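Local atomic coordinates of peptidase, M20/M25/M40 family (PDB entry 4EWT), a protein that probably hydrolyses amide bonds of N-acylated amino acids or related substrates as a manganese-binding amidohydrolase of the M20 peptidase family. Residues 99-107 / 361-369; 160-171 / 342-352. One frame throughout, in Å; residues are numbered along the deposited sequence.

Contact 1 of 2, residues 99-107 / 361-369. With MN (manganese (II) ion), chain F; MN (manganese (II) ion), chain E.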
loop_
_atom_site.group_PDB
_atom_site.type_symbol
_atom_site.label_atom_id
_atom_site.label_comp_id
_atom_site.label_asym_id
_atom_site.label_seq_id
_atom_site.Cartn_x
_atom_site.Cartn_y
_atom_site.Cartn_z
ATOM N N VAL A 99 8.561 12.007 38.499
ATOM C CA VAL A 99 7.118 12.258 38.509
ATOM C C VAL A 99 6.795 13.746 38.682
ATOM O O VAL A 99 7.538 14.472 39.344
ATOM C CB VAL A 99 6.316 11.277 39.457
ATOM C CG1 VAL A 99 7.211 10.627 40.481
ATOM C CG2 VAL A 99 5.102 11.946 40.116
ATOM N N MET A 100 5.704 14.173 38.038
ATOM C CA MET A 100 5.299 15.578 37.922
ATOM C C MET A 100 3.782 15.726 37.749
ATOM O O MET A 100 3.161 14.954 37.003
ATOM C CB MET A 100 5.990 16.206 36.705
ATOM C CG MET A 100 5.519 17.613 36.353
ATOM S SD MET A 100 6.121 18.183 34.750
ATOM C CE MET A 100 5.449 19.845 34.765
ATOM N N HIS A 101 3.195 16.727 38.410
ATOM C CA HIS A 101 1.807 17.117 38.132
ATOM C C HIS A 101 1.719 17.905 36.822
ATOM O O HIS A 101 1.592 19.138 36.833
ATOM C CB HIS A 101 1.197 17.919 39.283
ATOM C CG HIS A 101 0.561 17.071 40.340
ATOM N ND1 HIS A 101 -0.564 16.306 40.106
ATOM C CD2 HIS A 101 0.887 16.878 41.641
ATOM C CE1 HIS A 101 -0.899 15.672 41.216
ATOM N NE2 HIS A 101 -0.033 16.000 42.160
ATOM N N ALA A 102 1.785 17.173 35.706
ATOM C CA ALA A 102 1.831 17.756 34.372
ATOM C C ALA A 102 0.456 17.948 33.717
ATOM O O ALA A 102 0.383 18.227 32.515
ATOM C CB ALA A 102 2.749 16.912 33.458
ATOM N N CYS A 103 -0.619 17.803 34.499
ATOM C CA CYS A 103 -1.998 17.947 33.987
ATOM C C CYS A 103 -2.876 18.851 34.869
ATOM O O CYS A 103 -4.086 18.962 34.648
ATOM C CB CYS A 103 -2.661 16.575 33.812
ATOM S SG CYS A 103 -3.909 16.482 32.492
ATOM N N GLY A 104 -2.265 19.483 35.870
ATOM C CA GLY A 104 -2.948 20.466 36.708
ATOM C C GLY A 104 -3.833 19.852 37.775
ATOM O O GLY A 104 -4.687 20.535 38.340
ATOM N N HIS A 105 -3.627 18.566 38.055
ATOM C CA HIS A 105 -4.400 17.853 39.080
ATOM C C HIS A 105 -4.122 18.404 40.485
ATOM O O HIS A 105 -4.989 18.372 41.351
ATOM C CB HIS A 105 -4.113 16.349 39.032
ATOM C CG HIS A 105 -4.623 15.663 37.803
ATOM N ND1 HIS A 105 -4.632 14.290 37.672
ATOM C CD2 HIS A 105 -5.144 16.152 36.651
ATOM C CE1 HIS A 105 -5.133 13.963 36.498
ATOM N NE2 HIS A 105 -5.448 15.073 35.857
ATOM N N ASP A 106 -2.906 18.902 40.701
ATOM C CA ASP A 106 -2.579 19.625 41.930
ATOM C C ASP A 106 -3.450 20.881 42.061
ATOM O O ASP A 106 -3.958 21.178 43.151
ATOM C CB ASP A 106 -1.091 19.993 41.970
ATOM C CG ASP A 106 -0.643 20.780 40.742
ATOM O OD1 ASP A 106 -1.200 20.576 39.635
ATOM O OD2 ASP A 106 0.270 21.610 40.892
ATOM N N ALA A 107 -3.634 21.595 40.948
ATOM C CA ALA A 107 -4.488 22.779 40.931
ATOM C C ALA A 107 -5.962 22.418 41.099
ATOM O O ALA A 107 -6.685 23.113 41.800
ATOM C CB ALA A 107 -4.278 23.582 39.665
ATOM N N HIS A 361 -0.471 19.929 27.964
ATOM C CA HIS A 361 -0.490 18.956 29.065
ATOM C C HIS A 361 0.428 17.759 28.828
ATOM O O HIS A 361 0.647 17.347 27.680
ATOM C CB HIS A 361 -1.921 18.474 29.316
ATOM C CG HIS A 361 -2.820 19.530 29.876
ATOM N ND1 HIS A 361 -3.134 20.683 29.188
ATOM C CD2 HIS A 361 -3.476 19.606 31.059
ATOM C CE1 HIS A 361 -3.939 21.428 29.925
ATOM N NE2 HIS A 361 -4.160 20.798 31.065
ATOM N N HIS A 362 0.951 17.212 29.927
ATOM C CA HIS A 362 1.904 16.087 29.912
ATOM C C HIS A 362 3.334 16.441 29.461
ATOM O O HIS A 362 4.232 15.609 29.548
ATOM C CB HIS A 362 1.405 14.936 29.026
ATOM C CG HIS A 362 0.215 14.218 29.580
ATOM N ND1 HIS A 362 0.139 12.845 29.639
ATOM C CD2 HIS A 362 -0.946 14.682 30.103
ATOM C CE1 HIS A 362 -1.022 12.491 30.162
ATOM N NE2 HIS A 362 -1.697 13.587 30.456
ATOM N N HIS A 363 3.540 17.667 28.987
ATOM C CA HIS A 363 4.876 18.159 28.610
ATOM C C HIS A 363 5.701 18.512 29.866
ATOM O O HIS A 363 5.145 19.036 30.832
ATOM C CB HIS A 363 4.713 19.382 27.697
ATOM C CG HIS A 363 5.979 19.842 27.041
ATOM N ND1 HIS A 363 6.285 19.554 25.728
ATOM C CD2 HIS A 363 7.003 20.593 27.510
ATOM C CE1 HIS A 363 7.450 20.097 25.420
ATOM N NE2 HIS A 363 7.905 20.735 26.483
ATOM N N PRO A 364 7.022 18.214 29.867
ATOM C CA PRO A 364 7.902 18.550 31.000
ATOM C C PRO A 364 7.906 20.025 31.413
ATOM O O PRO A 364 8.265 20.341 32.554
ATOM C CB PRO A 364 9.296 18.160 30.489
ATOM C CG PRO A 364 9.043 17.063 29.529
ATOM C CD PRO A 364 7.725 17.381 28.869
ATOM N N LYS A 365 7.519 20.914 30.499
ATOM C CA LYS A 365 7.511 22.353 30.772
ATOM C C LYS A 365 6.109 22.912 31.060
ATOM O O LYS A 365 5.947 24.126 31.234
ATOM C CB LYS A 365 8.207 23.141 29.645
ATOM C CG LYS A 365 7.301 23.552 28.485
ATOM C CD LYS A 365 7.676 24.919 27.931
ATOM C CE LYS A 365 8.732 24.820 26.854
ATOM N NZ LYS A 365 9.022 26.162 26.298
ATOM N N PHE A 366 5.118 22.018 31.129
ATOM C CA PHE A 366 3.725 22.363 31.437
ATOM C C PHE A 366 3.615 23.370 32.580
ATOM O O PHE A 366 4.203 23.169 33.648
ATOM C CB PHE A 366 2.945 21.084 31.780
ATOM C CG PHE A 366 1.542 21.322 32.274
ATOM C CD1 PHE A 366 0.491 21.465 31.376
ATOM C CD2 PHE A 366 1.270 21.375 33.640
ATOM C CE1 PHE A 366 -0.811 21.674 31.828
ATOM C CE2 PHE A 366 -0.029 21.584 34.099
ATOM C CZ PHE A 366 -1.071 21.731 33.187
ATOM N N ASN A 367 2.868 24.448 32.344
ATOM C CA ASN A 367 2.602 25.463 33.371
ATOM C C ASN A 367 1.281 26.186 33.129
ATOM O O ASN A 367 0.861 26.376 31.982
ATOM C CB ASN A 367 3.749 26.479 33.465
ATOM C CG ASN A 367 3.831 27.167 34.833
ATOM O OD1 ASN A 367 2.872 27.186 35.613
ATOM N ND2 ASN A 367 4.991 27.742 35.122
ATOM N N ILE A 368 0.638 26.583 34.223
ATOM C CA ILE A 368 -0.645 27.270 34.175
ATOM C C ILE A 368 -0.598 28.635 34.885
ATOM O O ILE A 368 0.231 28.850 35.775
ATOM C CB ILE A 368 -1.764 26.392 34.800
ATOM C CG1 ILE A 368 -1.395 25.994 36.240
ATOM C CG2 ILE A 368 -2.027 25.163 33.927
ATOM C CD1 ILE A 368 -2.388 25.070 36.937
ATOM N N SER A 369 -1.459 29.537 34.481
ATOM C CA SER A 369 -1.700 30.715 35.226
ATOM C C SER A 369 -2.426 30.333 36.501
ATOM O O SER A 369 -3.426 29.659 36.457
ATOM C CB SER A 369 -2.563 31.638 34.435
ATOM O OG SER A 369 -3.328 32.367 35.336
HETATM MN MN MN F . -6.043 15.681 33.737
HETATM MN MN MN E . -3.705 14.140 31.848
HETATM O O HOH W 1 -5.986 13.561 32.459
HETATM O O HOH W 2 -8.024 14.949 34.537
#

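Contact 2 of 2, residues 160-171 / 342-352. With MN (manganese (II) ion), chain F.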
loop_
_atom_site.group_PDB
_atom_site.type_symbol
_atom_site.label_atom_id
_atom_site.label_comp_id
_atom_site.label_asym_id
_atom_site.label_seq_id
_atom_site.Cartn_x
_atom_site.Cartn_y
_atom_site.Cartn_z
ATOM N N VAL A 160 -23.226 15.275 38.250
ATOM C CA VAL A 160 -21.793 15.439 38.516
ATOM C C VAL A 160 -21.247 16.622 37.724
ATOM O O VAL A 160 -21.570 16.795 36.558
ATOM C CB VAL A 160 -20.965 14.169 38.189
ATOM C CG1 VAL A 160 -19.554 14.281 38.784
ATOM C CG2 VAL A 160 -21.650 12.922 38.718
ATOM N N LEU A 161 -20.430 17.443 38.372
ATOM C CA LEU A 161 -19.750 18.533 37.692
ATOM C C LEU A 161 -18.252 18.380 37.904
ATOM O O LEU A 161 -17.801 17.986 38.972
ATOM C CB LEU A 161 -20.253 19.897 38.199
ATOM C CG LEU A 161 -19.589 21.179 37.670
ATOM C CD1 LEU A 161 -19.813 21.365 36.180
ATOM C CD2 LEU A 161 -20.087 22.400 38.421
ATOM N N GLY A 162 -17.481 18.649 36.860
ATOM C CA GLY A 162 -16.036 18.619 36.970
ATOM C C GLY A 162 -15.433 19.748 36.175
ATOM O O GLY A 162 -16.031 20.252 35.228
ATOM N N VAL A 163 -14.231 20.135 36.564
ATOM C CA VAL A 163 -13.528 21.214 35.911
ATOM C C VAL A 163 -12.125 20.726 35.626
ATOM O O VAL A 163 -11.543 20.003 36.436
ATOM C CB VAL A 163 -13.481 22.492 36.796
ATOM C CG1 VAL A 163 -12.378 23.443 36.341
ATOM C CG2 VAL A 163 -14.815 23.201 36.768
ATOM N N HIS A 164 -11.609 21.093 34.458
ATOM C CA HIS A 164 -10.211 20.892 34.143
ATOM C C HIS A 164 -9.613 22.228 33.732
ATOM O O HIS A 164 -10.182 22.942 32.893
ATOM C CB HIS A 164 -10.063 19.875 33.003
ATOM C CG HIS A 164 -8.797 19.082 33.063
ATOM N ND1 HIS A 164 -7.564 19.636 32.808
ATOM C CD2 HIS A 164 -8.573 17.781 33.357
ATOM C CE1 HIS A 164 -6.634 18.706 32.929
ATOM N NE2 HIS A 164 -7.219 17.568 33.253
ATOM N N VAL A 165 -8.486 22.579 34.346
ATOM C CA VAL A 165 -7.662 23.697 33.879
ATOM C C VAL A 165 -7.057 23.363 32.513
ATOM O O VAL A 165 -6.603 22.232 32.281
ATOM C CB VAL A 165 -6.522 24.042 34.865
ATOM C CG1 VAL A 165 -7.089 24.630 36.163
ATOM C CG2 VAL A 165 -5.628 22.814 35.148
ATOM N N MET A 166 -7.070 24.343 31.614
ATOM C CA MET A 166 -6.531 24.169 30.278
ATOM C C MET A 166 -5.391 25.140 30.009
ATOM O O MET A 166 -5.618 26.337 29.792
ATOM C CB MET A 166 -7.633 24.335 29.237
ATOM C CG MET A 166 -8.788 23.356 29.393
ATOM S SD MET A 166 -8.298 21.628 29.253
ATOM C CE MET A 166 -8.487 21.370 27.496
ATOM N N SER A 167 -4.168 24.611 30.016
ATOM C CA SER A 167 -2.953 25.409 29.815
ATOM C C SER A 167 -2.878 25.986 28.404
ATOM O O SER A 167 -2.009 26.799 28.101
ATOM C CB SER A 167 -1.714 24.551 30.073
ATOM O OG SER A 167 -1.493 23.649 28.997
ATOM N N THR A 168 -3.814 25.562 27.563
ATOM C CA THR A 168 -3.832 25.877 26.145
ATOM C C THR A 168 -4.966 26.860 25.820
ATOM O O THR A 168 -5.093 27.331 24.693
ATOM C CB THR A 168 -3.952 24.548 25.330
ATOM O OG1 THR A 168 -2.692 23.859 25.355
ATOM C CG2 THR A 168 -4.383 24.770 23.880
ATOM N N MET A 169 -5.792 27.171 26.813
ATOM C CA MET A 169 -6.898 28.107 26.609
ATOM C C MET A 169 -6.716 29.381 27.433
ATOM O O MET A 169 -6.134 29.354 28.519
ATOM C CB MET A 169 -8.238 27.447 26.923
ATOM C CG MET A 169 -8.489 26.149 26.171
ATOM S SD MET A 169 -10.138 25.516 26.496
ATOM C CE MET A 169 -11.072 26.346 25.209
ATOM N N LYS A 170 -7.245 30.482 26.908
ATOM C CA LYS A 170 -7.014 31.819 27.453
ATOM C C LYS A 170 -7.578 32.000 28.855
ATOM O O LYS A 170 -8.768 31.784 29.092
ATOM C CB LYS A 170 -7.597 32.872 26.510
ATOM C CG LYS A 170 -7.041 34.285 26.713
ATOM C CD LYS A 170 -6.836 34.978 25.367
ATOM C CE LYS A 170 -5.744 34.274 24.550
ATOM N NZ LYS A 170 -5.912 34.461 23.082
ATOM N N THR A 171 -6.700 32.393 29.777
ATOM C CA THR A 171 -7.077 32.726 31.146
ATOM C C THR A 171 -8.003 33.939 31.147
ATOM O O THR A 171 -7.879 34.827 30.300
ATOM C CB THR A 171 -5.829 33.008 32.012
ATOM O OG1 THR A 171 -4.889 31.938 31.858
ATOM C CG2 THR A 171 -6.196 33.127 33.483
ATOM N N ARG A 342 -24.325 9.245 35.446
ATOM C CA ARG A 342 -25.228 10.343 35.776
ATOM C C ARG A 342 -25.109 11.430 34.718
ATOM O O ARG A 342 -24.084 11.524 34.052
ATOM C CB ARG A 342 -24.899 10.932 37.169
ATOM C CG ARG A 342 -24.840 9.930 38.316
ATOM C CD ARG A 342 -26.212 9.365 38.692
ATOM N NE ARG A 342 -26.157 8.644 39.964
ATOM C CZ ARG A 342 -25.967 7.330 40.092
ATOM N NH1 ARG A 342 -25.822 6.553 39.029
ATOM N NH2 ARG A 342 -25.922 6.789 41.297
ATOM N N PRO A 343 -26.150 12.263 34.562
ATOM C CA PRO A 343 -26.003 13.435 33.707
ATOM C C PRO A 343 -24.937 14.360 34.286
ATOM O O PRO A 343 -24.995 14.720 35.474
ATOM C CB PRO A 343 -27.387 14.096 33.760
ATOM C CG PRO A 343 -28.061 13.515 34.932
ATOM C CD PRO A 343 -27.506 12.151 35.121
ATOM N N SER A 344 -23.944 14.707 33.471
ATOM C CA SER A 344 -22.803 15.460 33.982
ATOM C C SER A 344 -22.363 16.548 33.017
ATOM O O SER A 344 -22.794 16.577 31.857
ATOM C CB SER A 344 -21.630 14.522 34.278
ATOM O OG SER A 344 -22.080 13.341 34.910
ATOM N N ALA A 345 -21.520 17.444 33.530
ATOM C CA ALA A 345 -20.878 18.482 32.743
ATOM C C ALA A 345 -19.421 18.589 33.176
ATOM O O ALA A 345 -19.113 18.742 34.363
ATOM C CB ALA A 345 -21.581 19.807 32.927
ATOM N N PHE A 346 -18.528 18.472 32.205
ATOM C CA PHE A 346 -17.106 18.652 32.442
ATOM C C PHE A 346 -16.761 19.936 31.736
ATOM O O PHE A 346 -16.926 20.036 30.522
ATOM C CB PHE A 346 -16.334 17.467 31.858
ATOM C CG PHE A 346 -14.888 17.387 32.282
ATOM C CD1 PHE A 346 -14.538 17.160 33.619
ATOM C CD2 PHE A 346 -13.876 17.497 31.341
ATOM C CE1 PHE A 346 -13.190 17.057 34.001
ATOM C CE2 PHE A 346 -12.522 17.385 31.712
ATOM C CZ PHE A 346 -12.188 17.167 33.042
ATOM N N ILE A 347 -16.331 20.936 32.496
ATOM C CA ILE A 347 -16.053 22.253 31.917
ATOM C C ILE A 347 -14.589 22.650 32.106
ATOM O O ILE A 347 -13.862 22.023 32.874
ATOM C CB ILE A 347 -17.016 23.356 32.457
ATOM C CG1 ILE A 347 -16.810 23.582 33.954
ATOM C CG2 ILE A 347 -18.474 23.009 32.129
ATOM C CD1 ILE A 347 -17.573 24.762 34.528
ATOM N N TYR A 348 -14.161 23.687 31.399
ATOM C CA TYR A 348 -12.764 24.062 31.389
ATOM C C TYR A 348 -12.521 25.463 31.928
ATOM O O TYR A 348 -13.313 26.377 31.684
ATOM C CB TYR A 348 -12.207 23.983 29.970
ATOM C CG TYR A 348 -12.457 22.683 29.242
ATOM C CD1 TYR A 348 -11.897 21.486 29.691
ATOM C CD2 TYR A 348 -13.231 22.656 28.087
ATOM C CE1 TYR A 348 -12.104 20.292 29.007
ATOM C CE2 TYR A 348 -13.443 21.467 27.390
ATOM C CZ TYR A 348 -12.881 20.291 27.862
ATOM O OH TYR A 348 -13.092 19.113 27.187
ATOM N N THR A 349 -11.419 25.618 32.660
ATOM C CA THR A 349 -10.949 26.927 33.097
ATOM C C THR A 349 -9.672 27.310 32.333
ATOM O O THR A 349 -8.653 26.615 32.420
ATOM C CB THR A 349 -10.638 26.969 34.618
ATOM O OG1 THR A 349 -11.787 26.568 35.375
ATOM C CG2 THR A 349 -10.225 28.388 35.036
ATOM N N GLY A 350 -9.726 28.422 31.605
ATOM C CA GLY A 350 -8.548 28.916 30.902
ATOM C C GLY A 350 -7.386 29.062 31.869
ATOM O O GLY A 350 -7.530 29.655 32.945
ATOM N N ALA A 351 -6.237 28.515 31.491
ATOM C CA ALA A 351 -5.072 28.502 32.371
ATOM C C ALA A 351 -3.750 28.807 31.652
ATOM O O ALA A 351 -2.677 28.547 32.199
ATOM C CB ALA A 351 -4.990 27.166 33.094
ATOM N N ALA A 352 -3.829 29.355 30.441
ATOM C CA ALA A 352 -2.630 29.722 29.675
ATOM C C ALA A 352 -1.838 30.833 30.373
ATOM O O ALA A 352 -2.401 31.857 30.759
ATOM C CB ALA A 352 -2.996 30.137 28.254
HETATM MN MN MN F . -6.043 15.681 33.737
HETATM O O HOH W 1 -5.986 13.561 32.459
HETATM O O HOH W 2 -8.024 14.949 34.537
#

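Contact 1 of 2, residues 99-107 / 361-369
Ala102 and His362 bring their CA atoms to 4.8 Å, and one nearly straight backbone bond joins the loop before helix 105-120 to the loop 361-369, from His362 N to Ala102 O (2.8 Å, 173° at the hydrogen). The same carbonyl oxygen meets the Phe366 ring, sitting 3.2 Å above its plane and over its centre; Cys103 N lies over that face too, closer to the rim. Phe366 gets there with CG anti to its backbone nitrogen (chi1 173°), which lays the ring along the Ala102-Cys103-Gly104 backbone. From there Phe366 CE1 points onto the middle of one face of the His361 ring. The edge of His361 turns to the metal ligand: its CD2 is 3.5 Å from Cys103 SG, while its NE2 is hydrogen-bonded to Val165 O. Away from the metals, the extended Met100 chain ends with CE 3.6 Å from Pro364 O, and Ala107 CB packs on Ile368 CD1. Cys103 SG bridges two manganese ions, 2.4 Å from the one bound by His362 NE2 and 2.6 Å from the one bound by His105 NE2. With water 1 between the ions, and Glu139 and His164 as further ligands, this is the dinuclear metal centre characteristic of M20-family hydrolases.

Contact 2 of 2, residues 160-171 / 342-352
Val160, Tyr348 and Ala352 lose the most surface here; Val160 and Tyr348 lie on the paired strands and Ala352 just past them. Val160 packs its CB against Ser344 OG (3.6 Å) and its CG2 against Arg342 CB, while Val160 O accepts from Ala345 N. The bonds then pass from strand to strand in parallel register, Val160 beside Ser344 through Met166 beside Gly350, with the axes of strand segments 160-166 and 344-350 approaching to 4.5 Å at an angle of 31°. These are inner strands of the mixed sheet of the metal-binding domain: strand 72-78 lies on the outer side of 160-166, and strand 173-176 on the outer side of 344-350. His164, on the same face as Tyr348, binds a manganese ion through NE2 (2.3 Å); its ND1 donates to Val165 O in the ring plane, which fixes the ring's rotation. Tyr348 is met by Met166, whose chain, bent at chi2 and chi3, places CG 3.5 Å from Tyr348 CB and CE over one ring face near the rim. Met169 SD adds a second, oblique Met-aromatic contact, and Tyr348 OH is hydrogen-bonded to Gln182 OE1. Beyond the strands Ala352 is gripped at both polar backbone atoms: Ala352 N donates to Met169 O (3.0 Å) and Thr171 OG1 to Ala352 O (2.7 Å).

Overall arrangement
Both contacts are buried, with centres about 15 Å apart, and they share one manganese ion and the two waters. Contact 2 is regular sheet, carried by a ladder of backbone bonds; contact 1 joins loops that lead into helices 105-120 and 372-386, with a single backbone bond between its segments and ring and apolar packing and a shared manganese ion besides. Contact 2 also buries more than twice as much surface, 1027 against 437 Å². They meet directly: Ser369 N lies 2.8 Å from Ala351 O, a probable hydrogen bond, and Cys103 O packs on His164 CE1. Strand 160-166 gives the metal centre His164, while contact 1 gives Cys103 and His362 from loops and His105 from the first turn of helix 105-120.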